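Local coordinates for protein glutathione reductase (Bartonella henselae, PDB 3O0H) that probably catalyses the NADPH-dependent reduction of glutathione disulfide to glutathione as an FAD-containing dimeric flavoenzyme, at residues Tyr265-Thr270 / Asp278-Ala283; Leu74-Ser79 / Phe366-Ile371; Asp224-Asn229 / Ile247-Glu252. One frame throughout, in Å; residues are numbered along the deposited sequence.

Overall arrangement
Contact 2 spans the longest range. It joins helix 69-88 to the loop between strands 363-365 and 371-375 of the dimerisation region. Along the chain the order is 74-79, contact 3, contact 1, 366-371. Contacts 1 and 3 each reach an outer strand of the parallel sheet 248-250, 216-220, 193-197, 279-282: strand 279-282 in contact 1, strand 248-250 in contact 3. Their centres are about 16 Å apart, and L269 packs on I250. The centre of contact 2 is about 18 Å from that of contact 3 and about 23 Å from that of contact 1. Contact 2 joins FAD-binding and dimerisation parts. Contacts 1 and 3 are internal to the probable NADPH-binding part, which meets contact 2 where L227 packs on I371.

Contact 1 (Tyr265-Thr270 / Asp278-Ala283); sequences YNVVLT and DRVMLA
Y265 and V267 of strand 264-269 pack over the start of strand 279-282 through apolar and ring-edge contacts. No hydrogen bond joins the two segments. The apolar part centres on V280. Its CG2 lies 3.5 Å from V267 CG2, a tight carbon pair, and the two valines meet tip to tip. In both, CG2 stands anti to the carbonyl carbon, which directs this methyl at the other strand. V280 CG2 also touches Y265 CB at 3.8 Å.

The polar part lies at the rim of the Y265 ring. D278 O sits at the ring edge, near its plane, 3.2 Å from Y265 CD2. R279 bends at chi2 (-69°) and brings its NH1 to 3.8 Å from Y265 CE2. Its guanidinium is turned 64° from the ring. The same NH1 donates to D278 O at 3.0 Å, from above the carbonyl plane. One carbonyl therefore meets both the arginine and the ring edge.

The two strands belong to different sheets, and their axes are 48° apart. Strand 264-269 is the middle strand of the antiparallel sheet 255-261, 264-269, 274-277. Strand 279-282 edges the parallel Rossmann-type sheet beside strand 193-197, where V280 also packs on V197.

Contact 2 (Leu74-Ser79 / Phe366-Ile371); sequences LYFYAS and FSQPEI
This is a buried interdomain contact in which the F76 ring of helix 69-88 packs into loop 366-371, with an edge-to-face aromatic pair at its centre. Helix 69-88 begins at C69, which is disulfide-bonded to C64, probably the redox-active pair. Loop 366-371 connects strands 363-365 and 371-375 of the antiparallel sheet of the dimerisation domain. The second subunit is close by: its P460 packs on F366, and its W93 bonds to A78 O.

F76 has CG anti to the backbone N (chi1 167°), which carries its ring out to the loop. F366 directs its edge at the face of F76, with centroids 5.4 Å apart and planes at 66°. F366 CB also lies over that ring, 4.1 Å from its centroid, as a CH-pi contact. F366 O is 3.3 Å from F76 CD1. The loop lines the ring edge as well, where S367 O is near the ring plane by CE1. Also at the edge, E370 CD sits 3.6 Å from F76 CZ, with the carboxylate turned 58° from the ring. E370 OE2 is held by the backbone N of N431. The F366 side chain comes within about 5 Å of the FAD.

A polar patch lies beside the rings. In one of its two conformers S79 OG lies 2.8 Å from Q368 OE1, so this link is doubtful. A cis peptide bond precedes P369, just after this glutamine. A water donates to S79 O at 2.8 Å and accepts a weak bond from Q368 NE2 at 2.7 Å.

Contact 3 (Asp224-Asn229 / Ile247-Glu252); sequences DLILRN and ISIIYE
Y251 lays its ring against the backbone of D224 and L225 at an edge of the second Rossmann-type sheet. The loop 224-229 follows strand 216-220 and leads into helix 232-245. That helix returns the chain to the outer strand 248-250. The contact thus closes a beta-alpha-beta unit of the likely NADPH-binding domain.

The ring of Y251 is sandwiched. D224 O stands 3.4 Å above the plane, over the ring centre. The opposite face carries CG2 of I249, offset toward the rim. With CG anti to the carbonyl carbon (chi1 -72°), the ring reaches past D224 toward I226. L225 lies alongside the tyrosine and points the same way; its CA is 3.3 Å from Y251 CE1, and its CD1 approaches the hydroxyl. I226 instead lies aslant to the ring. Its CG2 is 3.5 Å from Y251 OH and only loosely reaches I249 CG2. It also packs on L219 and L238, which tie it to the sheet and helix.

E252 curls back at chi2 (-69°), and its OE2 lies 3.3 Å from D224 CB. The two carboxylates do not touch, and D224 OD1 has a long, weak ion pair with R235. R235 of helix 232-245 also holds the carbonyls of L225 and I226. Y251 OH has two partners: it bonds with N239 OD1 of helix 232-245, and I226 N donates to it at 3.1 Å with an N-H...O angle of 158°.

Contact 1 (Tyr265-Thr270 / Asp278-Ala283)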
ATOM      1  N   TYR B 265      26.453  -8.681 -29.209  1.00 30.54           N
ATOM      2  CA  TYR B 265      27.056  -7.366 -29.293  1.00 30.14           C
ATOM      3  C   TYR B 265      28.132  -7.252 -28.230  1.00 30.05           C
ATOM      4  O   TYR B 265      27.887  -7.508 -27.042  1.00 29.65           O
ATOM      5  CB  TYR B 265      25.999  -6.286 -29.080  1.00 27.76           C
ATOM      6  CG  TYR B 265      24.943  -6.312 -30.152  1.00 28.12           C
ATOM      7  CD1 TYR B 265      25.200  -5.782 -31.401  1.00 30.14           C
ATOM      8  CD2 TYR B 265      23.712  -6.898 -29.933  1.00 27.49           C
ATOM      9  CE1 TYR B 265      24.277  -5.813 -32.378  1.00 30.81           C
ATOM     10  CE2 TYR B 265      22.749  -6.914 -30.923  1.00 28.56           C
ATOM     11  CZ  TYR B 265      23.050  -6.366 -32.147  1.00 31.49           C
ATOM     12  OH  TYR B 265      22.140  -6.372 -33.169  1.00 33.68           O
ATOM     13  N   ASN B 266      29.295  -6.815 -28.653  1.00 31.47           N
ATOM     14  CA  ASN B 266      30.405  -6.650 -27.757  1.00 32.63           C
ATOM     15  C   ASN B 266      30.477  -5.200 -27.283  1.00 31.10           C
ATOM     16  O   ASN B 266      30.736  -4.285 -28.084  1.00 32.49           O
ATOM     17  CB  ASN B 266      31.696  -7.055 -28.458  1.00 35.39           C
ATOM     18  CG  ASN B 266      32.759  -7.472 -27.497  1.00 38.64           C
ATOM     19  OD1 ASN B 266      32.475  -8.196 -26.539  1.00 42.09           O
ATOM     20  ND2 ASN B 266      34.002  -7.030 -27.736  1.00 42.33           N
ATOM     21  N   VAL B 267      30.276  -5.007 -25.992  1.00 28.88           N
ATOM     22  CA  VAL B 267      30.303  -3.686 -25.409  1.00 28.26           C
ATOM     23  C   VAL B 267      31.682  -3.465 -24.826  1.00 30.00           C
ATOM     24  O   VAL B 267      32.081  -4.164 -23.888  1.00 30.19           O
ATOM     25  CB  VAL B 267      29.225  -3.500 -24.330  1.00 26.16           C
ATOM     26  CG1 VAL B 267      29.285  -2.064 -23.765  1.00 24.82           C
ATOM     27  CG2 VAL B 267      27.780  -3.807 -24.894  1.00 22.29           C
ATOM     28  N   VAL B 268      32.393  -2.490 -25.378  1.00 30.87           N
ATOM     29  CA  VAL B 268      33.746  -2.215 -25.004  1.00 33.52           C
ATOM     30  C   VAL B 268      33.742  -0.929 -24.192  1.00 32.97           C
ATOM     31  O   VAL B 268      33.267   0.083 -24.683  1.00 32.62           O
ATOM     32  CB  VAL B 268      34.640  -2.060 -26.255  1.00 36.54           C
ATOM     33  CG1 VAL B 268      36.099  -1.841 -25.857  1.00 38.39           C
ATOM     34  CG2 VAL B 268      34.503  -3.288 -27.183  1.00 37.37           C
ATOM     35  N   LEU B 269      34.281  -0.991 -22.967  1.00 32.58           N
ATOM     36  CA  LEU B 269      34.357   0.155 -22.022  1.00 32.13           C
ATOM     37  C   LEU B 269      35.648   0.885 -22.197  1.00 35.23           C
ATOM     38  O   LEU B 269      36.599   0.309 -22.735  1.00 38.71           O
ATOM     39  CB  LEU B 269      34.235  -0.309 -20.553  1.00 29.74           C
ATOM     40  CG  LEU B 269      33.025  -1.162 -20.167  1.00 28.36           C
ATOM     41  CD1 LEU B 269      32.953  -1.386 -18.653  1.00 28.53           C
ATOM     42  CD2 LEU B 269      31.754  -0.471 -20.629  1.00 26.00           C
ATOM     43  N   THR B 270      35.738   2.132 -21.736  1.00 35.81           N
ATOM     44  CA  THR B 270      36.993   2.891 -21.909  1.00 39.51           C
ATOM     45  C   THR B 270      38.195   2.322 -21.125  1.00 41.96           C
ATOM     46  O   THR B 270      39.329   2.659 -21.432  1.00 43.98           O
ATOM     47  CB  THR B 270      36.866   4.385 -21.505  1.00 39.86           C
ATOM     48  OG1 THR B 270      36.294   4.467 -20.199  1.00 37.79           O
ATOM     49  CG2 THR B 270      36.017   5.168 -22.513  1.00 38.26           C
ATOM     50  N   ASP B 278      23.419 -10.425 -25.827  1.00 22.72           N
ATOM     51  CA  ASP B 278      22.505 -10.547 -26.955  1.00 24.21           C
ATOM     52  C   ASP B 278      21.903  -9.200 -27.396  1.00 22.64           C
ATOM     53  O   ASP B 278      21.724  -8.953 -28.577  1.00 23.98           O
ATOM     54  CB  ASP B 278      21.365 -11.507 -26.622  1.00 24.78           C
ATOM     55  CG  ASP B 278      21.742 -12.974 -26.764  1.00 31.47           C
ATOM     56  OD1 ASP B 278      22.904 -13.334 -27.185  1.00 36.03           O
ATOM     57  OD2 ASP B 278      20.812 -13.790 -26.501  1.00 38.89           O
ATOM     58  N   ARG B 279      21.589  -8.338 -26.433  1.00 20.88           N
ATOM     59  CA  ARG B 279      21.046  -7.006 -26.721  1.00 19.60           C
ATOM     60  C   ARG B 279      21.702  -6.009 -25.778  1.00 18.15           C
ATOM     61  O   ARG B 279      22.172  -6.379 -24.710  1.00 16.73           O
ATOM     62  CB  ARG B 279      19.546  -6.975 -26.503  1.00 18.38           C
ATOM     63  CG  ARG B 279      18.739  -7.883 -27.415  1.00 23.29           C
ATOM     64  CD  ARG B 279      18.760  -7.403 -28.874  1.00 24.90           C
ATOM     65  NE  ARG B 279      17.968  -8.245 -29.774  1.00 31.31           N
ATOM     66  CZ  ARG B 279      18.465  -9.079 -30.700  1.00 36.22           C
ATOM     67  NH1 ARG B 279      19.775  -9.252 -30.855  1.00 39.98           N
ATOM     68  NH2 ARG B 279      17.643  -9.781 -31.470  1.00 36.67           N
ATOM     69  N   VAL B 280      21.735  -4.758 -26.214  1.00 17.19           N
ATOM     70  CA  VAL B 280      22.287  -3.672 -25.459  1.00 16.08           C
ATOM     71  C   VAL B 280      21.238  -2.547 -25.443  1.00 15.58           C
ATOM     72  O   VAL B 280      20.787  -2.113 -26.500  1.00 15.69           O
ATOM     73  CB  VAL B 280      23.561  -3.159 -26.093  1.00 16.73           C
ATOM     74  CG1 VAL B 280      24.109  -1.985 -25.268  1.00 18.27           C
ATOM     75  CG2 VAL B 280      24.593  -4.288 -26.228  1.00 18.34           C
ATOM     76  N   MET B 281      20.822  -2.108 -24.247  1.00 13.80           N
ATOM     77  CA  MET B 281      19.855  -1.010 -24.156  1.00 14.74           C
ATOM     78  C   MET B 281      20.493   0.219 -23.568  1.00 15.29           C
ATOM     79  O   MET B 281      21.150   0.148 -22.540  1.00 15.80           O
ATOM     80  CB  MET B 281      18.669  -1.421 -23.272  1.00 14.04           C
ATOM     81  CG  MET B 281      17.558  -0.381 -23.154  1.00 15.89           C
ATOM     82  SD  MET B 281      16.525  -0.662 -21.694  1.00 19.42           S
ATOM     83  CE  MET B 281      15.404   0.761 -21.865  1.00 18.37           C
ATOM     84  N   LEU B 282      20.287   1.363 -24.210  1.00 16.83           N
ATOM     85  CA  LEU B 282      20.756   2.619 -23.664  1.00 17.38           C
ATOM     86  C   LEU B 282      19.631   3.280 -22.847  1.00 17.44           C
ATOM     87  O   LEU B 282      18.524   3.495 -23.357  1.00 17.79           O
ATOM     88  CB  LEU B 282      21.212   3.547 -24.767  1.00 19.10           C
ATOM     89  CG  LEU B 282      22.345   3.011 -25.662  1.00 21.34           C
ATOM     90  CD1 LEU B 282      22.510   3.944 -26.810  1.00 22.74           C
ATOM     91  CD2 LEU B 282      23.686   2.800 -24.915  1.00 20.74           C
ATOM     92  N   ALA B 283      19.940   3.652 -21.607  1.00 16.23           N
ATOM     93  CA  ALA B 283      19.003   4.360 -20.755  1.00 15.64           C
ATOM     94  C   ALA B 283      19.725   5.526 -20.120  1.00 16.10           C
ATOM     95  O   ALA B 283      19.877   5.568 -18.906  1.00 15.70           O
ATOM     96  CB  ALA B 283      18.457   3.408 -19.670  1.00 14.95           C
TER

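Contact 2 (Leu74-Ser79 / Phe366-Ile371)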
ATOM      1  N   LEU B  74       3.557  -2.956 -16.549  1.00 13.33           N
ATOM      2  CA  LEU B  74       3.066  -4.281 -16.923  1.00 12.92           C
ATOM      3  C   LEU B  74       4.205  -5.290 -16.931  1.00 12.51           C
ATOM      4  O   LEU B  74       4.016  -6.435 -16.469  1.00 13.73           O
ATOM      5  CB  LEU B  74       2.359  -4.257 -18.271  1.00 12.90           C
ATOM      6  CG  LEU B  74       1.062  -3.461 -18.321  1.00 14.53           C
ATOM      7  CD1 LEU B  74       0.498  -3.385 -19.760  1.00 12.86           C
ATOM      8  CD2 LEU B  74      -0.011  -4.035 -17.354  1.00 16.37           C
ATOM      9  N   TYR B  75       5.362  -4.894 -17.445  1.00 12.13           N
ATOM     10  CA  TYR B  75       6.494  -5.795 -17.570  1.00 11.98           C
ATOM     11  C   TYR B  75       7.051  -6.040 -16.193  1.00 12.18           C
ATOM     12  O   TYR B  75       7.530  -7.134 -15.914  1.00 12.64           O
ATOM     13  CB  TYR B  75       7.588  -5.249 -18.534  1.00 13.45           C
ATOM     14  CG  TYR B  75       7.206  -5.436 -20.010  1.00 12.51           C
ATOM     15  CD1 TYR B  75       5.868  -5.412 -20.416  1.00 14.40           C
ATOM     16  CD2 TYR B  75       8.176  -5.607 -20.985  1.00 15.19           C
ATOM     17  CE1 TYR B  75       5.511  -5.589 -21.799  1.00 13.19           C
ATOM     18  CE2 TYR B  75       7.840  -5.778 -22.339  1.00 17.99           C
ATOM     19  CZ  TYR B  75       6.507  -5.755 -22.738  1.00 15.27           C
ATOM     20  OH  TYR B  75       6.195  -5.906 -24.082  1.00 12.99           O
ATOM     21  N   PHE B  76       7.031  -4.994 -15.362  1.00 11.83           N
ATOM     22  CA  PHE B  76       7.368  -5.076 -13.934  1.00 12.37           C
ATOM     23  C   PHE B  76       6.522  -6.171 -13.277  1.00 12.56           C
ATOM     24  O   PHE B  76       7.052  -7.107 -12.684  1.00 13.59           O
ATOM     25  CB  PHE B  76       7.012  -3.743 -13.250  1.00 12.27           C
ATOM     26  CG  PHE B  76       7.013  -3.811 -11.740  1.00 12.29           C
ATOM     27  CD1 PHE B  76       8.200  -3.793 -11.033  1.00 13.53           C
ATOM     28  CD2 PHE B  76       5.830  -3.827 -11.038  1.00 12.72           C
ATOM     29  CE1 PHE B  76       8.202  -3.818  -9.615  1.00 14.24           C
ATOM     30  CE2 PHE B  76       5.821  -3.866  -9.631  1.00 15.83           C
ATOM     31  CZ  PHE B  76       7.008  -3.861  -8.924  1.00 13.86           C
ATOM     32  N   TYR B  77       5.210  -6.099 -13.432  1.00 12.84           N
ATOM     33  CA  TYR B  77       4.345  -7.164 -12.867  1.00 13.46           C
ATOM     34  C   TYR B  77       4.690  -8.557 -13.437  1.00 14.39           C
ATOM     35  O   TYR B  77       4.820  -9.556 -12.700  1.00 14.87           O
ATOM     36  CB  TYR B  77       2.866  -6.874 -13.117  1.00 14.66           C
ATOM     37  CG  TYR B  77       2.256  -5.717 -12.351  1.00 14.94           C
ATOM     38  CD1 TYR B  77       2.429  -5.581 -10.970  1.00 16.34           C
ATOM     39  CD2 TYR B  77       1.403  -4.816 -13.008  1.00 15.25           C
ATOM     40  CE1 TYR B  77       1.800  -4.519 -10.259  1.00 16.79           C
ATOM     41  CE2 TYR B  77       0.802  -3.761 -12.320  1.00 18.06           C
ATOM     42  CZ  TYR B  77       0.987  -3.621 -10.967  1.00 17.66           C
ATOM     43  OH  TYR B  77       0.349  -2.557 -10.346  1.00 21.96           O
ATOM     44  N   ALA B  78       4.850  -8.637 -14.745  1.00 14.33           N
ATOM     45  CA  ALA B  78       5.177  -9.896 -15.348  1.00 15.19           C
ATOM     46  C   ALA B  78       6.440 -10.494 -14.706  1.00 14.61           C
ATOM     47  O   ALA B  78       6.485 -11.681 -14.417  1.00 16.25           O
ATOM     48  CB  ALA B  78       5.364  -9.752 -16.876  1.00 15.11           C
ATOM     49  N   SER B  79       7.439  -9.664 -14.494  1.00 14.95           N
ATOM     50  CA  SER B  79       8.731 -10.125 -13.991  0.70 15.83           C
ATOM     51  C   SER B  79       8.710 -10.524 -12.498  1.00 16.57           C
ATOM     52  O   SER B  79       9.616 -11.212 -12.019  1.00 17.50           O
ATOM     53  CB  SER B  79       9.809  -9.056 -14.207  0.70 15.78           C
ATOM     54  OG  SER B  79       9.641  -7.943 -13.345  0.70 14.39           O
ATOM     55  N   PHE B 366      10.059   1.580  -9.944  1.00 10.71           N
ATOM     56  CA  PHE B 366       9.603   0.200  -9.962  1.00 11.81           C
ATOM     57  C   PHE B 366      10.741  -0.751 -10.256  1.00 11.70           C
ATOM     58  O   PHE B 366      10.696  -1.623 -11.146  1.00 11.38           O
ATOM     59  CB  PHE B 366       8.395   0.039 -10.871  1.00 12.65           C
ATOM     60  CG  PHE B 366       7.198   0.742 -10.300  1.00 13.91           C
ATOM     61  CD1 PHE B 366       6.868   2.026 -10.701  1.00 15.21           C
ATOM     62  CD2 PHE B 366       6.486   0.151  -9.250  1.00 17.78           C
ATOM     63  CE1 PHE B 366       5.773   2.696 -10.123  1.00 13.52           C
ATOM     64  CE2 PHE B 366       5.398   0.819  -8.660  1.00 19.77           C
ATOM     65  CZ  PHE B 366       5.049   2.075  -9.107  1.00 15.84           C
ATOM     66  N   SER B 367      11.766  -0.540  -9.462  1.00 10.64           N
ATOM     67  CA  SER B 367      12.835  -1.486  -9.294  1.00 12.00           C
ATOM     68  C   SER B 367      12.316  -2.661  -8.446  1.00 12.10           C
ATOM     69  O   SER B 367      11.155  -2.672  -7.972  1.00 11.50           O
ATOM     70  CB  SER B 367      14.027  -0.774  -8.614  1.00 11.45           C
ATOM     71  OG  SER B 367      13.600  -0.025  -7.499  1.00 11.23           O
ATOM     72  N   GLN B 368      13.166  -3.657  -8.262  1.00 11.90           N
ATOM     73  CA  GLN B 368      12.877  -4.770  -7.371  1.00 12.93           C
ATOM     74  C   GLN B 368      14.109  -5.007  -6.504  1.00 13.79           C
ATOM     75  O   GLN B 368      15.105  -5.483  -6.996  1.00 13.31           O
ATOM     76  CB  GLN B 368      12.506  -6.023  -8.141  1.00 13.52           C
ATOM     77  CG  GLN B 368      11.305  -5.765  -9.124  1.00 14.18           C
ATOM     78  CD  GLN B 368      11.067  -6.896 -10.111  1.00 12.89           C
ATOM     79  OE1 GLN B 368      11.117  -6.720 -11.351  1.00 18.70           O
ATOM     80  NE2 GLN B 368      10.831  -8.047  -9.587  1.00 12.46           N
ATOM     81  N   PRO B 369      14.050  -4.619  -5.238  1.00 13.91           N
ATOM     82  CA  PRO B 369      12.930  -3.989  -4.531  1.00 13.16           C
ATOM     83  C   PRO B 369      12.546  -2.587  -5.029  1.00 13.10           C
ATOM     84  O   PRO B 369      13.386  -1.875  -5.573  1.00 12.39           O
ATOM     85  CB  PRO B 369      13.415  -3.912  -3.067  1.00 13.91           C
ATOM     86  CG  PRO B 369      14.896  -4.163  -3.126  1.00 15.88           C
ATOM     87  CD  PRO B 369      15.209  -4.895  -4.359  1.00 14.53           C
ATOM     88  N   GLU B 370      11.253  -2.293  -4.871  1.00 12.87           N
ATOM     89  CA  GLU B 370      10.622  -1.053  -5.221  1.00 12.76           C
ATOM     90  C   GLU B 370      11.039   0.053  -4.263  1.00 11.08           C
ATOM     91  O   GLU B 370      11.378  -0.189  -3.091  1.00 10.45           O
ATOM     92  CB  GLU B 370       9.087  -1.194  -5.152  1.00 12.86           C
ATOM     93  CG  GLU B 370       8.477  -2.227  -6.050  1.00 15.03           C
ATOM     94  CD  GLU B 370       7.065  -2.589  -5.581  1.00 18.29           C
ATOM     95  OE1 GLU B 370       6.144  -1.789  -5.890  1.00 18.35           O
ATOM     96  OE2 GLU B 370       6.924  -3.645  -4.897  1.00 18.78           O
ATOM     97  N   ILE B 371      11.009   1.274  -4.789  1.00 11.07           N
ATOM     98  CA  ILE B 371      11.367   2.466  -4.049  1.00 10.47           C
ATOM     99  C   ILE B 371      10.218   3.498  -4.127  1.00 10.28           C
ATOM    100  O   ILE B 371       9.577   3.659  -5.184  1.00 10.32           O
ATOM    101  CB  ILE B 371      12.642   3.099  -4.646  1.00 11.04           C
ATOM    102  CG1 ILE B 371      13.872   2.320  -4.210  1.00  9.47           C
ATOM    103  CG2 ILE B 371      12.822   4.579  -4.212  1.00 10.78           C
ATOM    104  CD1 ILE B 371      15.163   2.706  -5.042  1.00 10.55           C
TER
HETATM  105  O   HOH W   1      11.464 -10.642  -9.942  1.00 19.71           O

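Contact 3 (Asp224-Asn229 / Ile247-Glu252)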
ATOM      1  N   ASP B 224      29.598   6.081  -9.134  1.00 22.25           N
ATOM      2  CA  ASP B 224      29.977   5.148  -8.098  1.00 20.94           C
ATOM      3  C   ASP B 224      28.824   4.308  -7.560  1.00 17.99           C
ATOM      4  O   ASP B 224      29.076   3.295  -6.927  1.00 15.97           O
ATOM      5  CB  ASP B 224      30.648   5.886  -6.928  1.00 23.75           C
ATOM      6  CG  ASP B 224      29.675   6.804  -6.156  1.00 28.30           C
ATOM      7  OD1 ASP B 224      28.751   7.385  -6.779  1.00 33.42           O
ATOM      8  OD2 ASP B 224      29.837   6.940  -4.918  1.00 36.30           O
ATOM      9  N   LEU B 225      27.578   4.742  -7.770  1.00 15.51           N
ATOM     10  CA  LEU B 225      26.379   4.050  -7.220  1.00 14.98           C
ATOM     11  C   LEU B 225      25.129   4.470  -7.972  1.00 13.74           C
ATOM     12  O   LEU B 225      24.970   5.643  -8.290  1.00 14.21           O
ATOM     13  CB  LEU B 225      26.235   4.379  -5.706  1.00 15.67           C
ATOM     14  CG  LEU B 225      25.188   3.692  -4.822  1.00 16.49           C
ATOM     15  CD1 LEU B 225      25.346   2.156  -4.738  1.00 16.08           C
ATOM     16  CD2 LEU B 225      25.257   4.345  -3.392  1.00 18.02           C
ATOM     17  N   ILE B 226      24.279   3.505  -8.286  1.00 12.60           N
ATOM     18  CA  ILE B 226      23.038   3.752  -8.974  1.00 12.54           C
ATOM     19  C   ILE B 226      22.163   4.815  -8.288  1.00 12.74           C
ATOM     20  O   ILE B 226      22.408   5.170  -7.103  1.00 12.63           O
ATOM     21  CB  ILE B 226      22.220   2.465  -9.197  1.00 11.71           C
ATOM     22  CG1 ILE B 226      21.892   1.766  -7.841  1.00 12.35           C
ATOM     23  CG2 ILE B 226      22.947   1.569 -10.293  1.00 10.87           C
ATOM     24  CD1 ILE B 226      20.801   0.650  -7.964  1.00 11.48           C
ATOM     25  N   LEU B 227      21.217   5.360  -9.077  1.00 12.91           N
ATOM     26  CA  LEU B 227      20.230   6.348  -8.603  1.00 12.39           C
ATOM     27  C   LEU B 227      20.814   7.561  -7.874  1.00 14.91           C
ATOM     28  O   LEU B 227      20.489   7.885  -6.714  1.00 13.60           O
ATOM     29  CB  LEU B 227      19.167   5.630  -7.758  1.00 11.84           C
ATOM     30  CG  LEU B 227      18.373   4.544  -8.470  1.00 11.97           C
ATOM     31  CD1 LEU B 227      17.389   3.878  -7.537  1.00 16.62           C
ATOM     32  CD2 LEU B 227      17.642   5.141  -9.649  1.00 12.70           C
ATOM     33  N   ARG B 228      21.687   8.282  -8.584  1.00 16.66           N
ATOM     34  CA  ARG B 228      22.189   9.567  -8.141  1.00 19.33           C
ATOM     35  C   ARG B 228      20.971  10.439  -7.777  1.00 19.41           C
ATOM     36  O   ARG B 228      19.964  10.351  -8.442  1.00 18.31           O
ATOM     37  CB  ARG B 228      22.903  10.241  -9.321  1.00 20.87           C
ATOM     38  CG  ARG B 228      24.282  10.740  -9.058  1.00 29.06           C
ATOM     39  CD  ARG B 228      24.810  11.507 -10.276  1.00 36.73           C
ATOM     40  NE  ARG B 228      25.102  10.664 -11.453  1.00 41.18           N
ATOM     41  CZ  ARG B 228      26.325  10.255 -11.842  1.00 46.12           C
ATOM     42  NH1 ARG B 228      27.418  10.542 -11.135  1.00 48.90           N
ATOM     43  NH2 ARG B 228      26.464   9.543 -12.964  1.00 46.89           N
ATOM     44  N   ASN B 229      21.069  11.230  -6.727  1.00 20.22           N
ATOM     45  CA  ASN B 229      19.995  12.169  -6.279  1.00 23.26           C
ATOM     46  C   ASN B 229      18.829  11.555  -5.461  1.00 22.41           C
ATOM     47  O   ASN B 229      17.925  12.293  -4.999  1.00 25.10           O
ATOM     48  CB  ASN B 229      19.418  12.991  -7.452  1.00 24.76           C
ATOM     49  CG  ASN B 229      20.486  13.804  -8.163  1.00 26.91           C
ATOM     50  OD1 ASN B 229      20.634  13.715  -9.374  1.00 31.96           O
ATOM     51  ND2 ASN B 229      21.234  14.572  -7.410  1.00 26.44           N
ATOM     52  N   ILE B 247      22.469  -9.833 -10.570  1.00 13.77           N
ATOM     53  CA  ILE B 247      22.666  -8.781 -11.571  1.00 13.64           C
ATOM     54  C   ILE B 247      24.095  -8.247 -11.359  1.00 14.48           C
ATOM     55  O   ILE B 247      24.527  -8.011 -10.230  1.00 14.34           O
ATOM     56  CB  ILE B 247      21.624  -7.653 -11.411  1.00 11.67           C
ATOM     57  CG1 ILE B 247      20.209  -8.183 -11.598  1.00 12.70           C
ATOM     58  CG2 ILE B 247      21.873  -6.491 -12.420  1.00 11.28           C
ATOM     59  CD1 ILE B 247      19.132  -7.115 -11.389  1.00 11.14           C
ATOM     60  N   SER B 248      24.828  -8.119 -12.447  1.00 14.76           N
ATOM     61  CA  SER B 248      26.153  -7.541 -12.433  0.70 15.55           C
ATOM     62  C   SER B 248      26.028  -6.053 -12.609  1.00 14.88           C
ATOM     63  O   SER B 248      25.401  -5.609 -13.536  1.00 14.55           O
ATOM     64  CB  SER B 248      26.965  -8.085 -13.604  0.70 17.36           C
ATOM     65  OG  SER B 248      27.265  -9.427 -13.369  0.70 18.81           O
ATOM     66  N   ILE B 249      26.620  -5.291 -11.702  1.00 14.72           N
ATOM     67  CA  ILE B 249      26.642  -3.860 -11.805  1.00 14.24           C
ATOM     68  C   ILE B 249      28.093  -3.423 -11.864  1.00 15.99           C
ATOM     69  O   ILE B 249      28.899  -3.700 -10.965  1.00 17.01           O
ATOM     70  CB  ILE B 249      25.914  -3.177 -10.634  1.00 14.40           C
ATOM     71  CG1 ILE B 249      24.482  -3.705 -10.483  1.00 12.77           C
ATOM     72  CG2 ILE B 249      25.949  -1.677 -10.856  1.00 11.86           C
ATOM     73  CD1 ILE B 249      23.627  -2.952  -9.311  1.00 11.90           C
ATOM     74  N   ILE B 250      28.428  -2.785 -12.966  1.00 15.29           N
ATOM     75  CA  ILE B 250      29.731  -2.296 -13.192  1.00 17.17           C
ATOM     76  C   ILE B 250      29.696  -0.777 -13.076  1.00 16.21           C
ATOM     77  O   ILE B 250      29.006  -0.105 -13.855  1.00 15.94           O
ATOM     78  CB  ILE B 250      30.267  -2.691 -14.585  1.00 17.03           C
ATOM     79  CG1 ILE B 250      30.207  -4.210 -14.781  1.00 19.62           C
ATOM     80  CG2 ILE B 250      31.746  -2.270 -14.728  1.00 20.51           C
ATOM     81  CD1 ILE B 250      30.816  -4.659 -16.068  1.00 23.16           C
ATOM     82  N   TYR B 251      30.518  -0.255 -12.165  1.00 17.55           N
ATOM     83  CA  TYR B 251      30.598   1.173 -11.935  1.00 17.79           C
ATOM     84  C   TYR B 251      31.829   1.804 -12.588  1.00 19.41           C
ATOM     85  O   TYR B 251      32.719   1.115 -13.053  1.00 21.59           O
ATOM     86  CB  TYR B 251      30.599   1.443 -10.437  1.00 17.59           C
ATOM     87  CG  TYR B 251      29.283   1.200  -9.793  1.00 16.06           C
ATOM     88  CD1 TYR B 251      28.188   2.003 -10.127  1.00 17.26           C
ATOM     89  CD2 TYR B 251      29.097   0.193  -8.851  1.00 14.34           C
ATOM     90  CE1 TYR B 251      26.960   1.802  -9.573  1.00 15.96           C
ATOM     91  CE2 TYR B 251      27.838  -0.003  -8.273  1.00 14.31           C
ATOM     92  CZ  TYR B 251      26.783   0.819  -8.635  1.00 14.06           C
ATOM     93  OH  TYR B 251      25.498   0.685  -8.138  1.00 16.19           O
ATOM     94  N   GLU B 252      31.839   3.133 -12.600  1.00 20.04           N
ATOM     95  CA  GLU B 252      32.831   3.958 -13.239  1.00 21.34           C
ATOM     96  C   GLU B 252      32.999   3.553 -14.708  1.00 22.04           C
ATOM     97  O   GLU B 252      34.087   3.615 -15.272  1.00 22.49           O
ATOM     98  CB  GLU B 252      34.141   3.911 -12.450  1.00 24.06           C
ATOM     99  CG  GLU B 252      33.943   4.129 -10.896  1.00 24.44           C
ATOM    100  CD  GLU B 252      33.510   5.559 -10.481  1.00 28.27           C
ATOM    101  OE1 GLU B 252      33.726   6.490 -11.296  1.00 30.98           O
ATOM    102  OE2 GLU B 252      32.955   5.723  -9.329  1.00 26.50           O
TER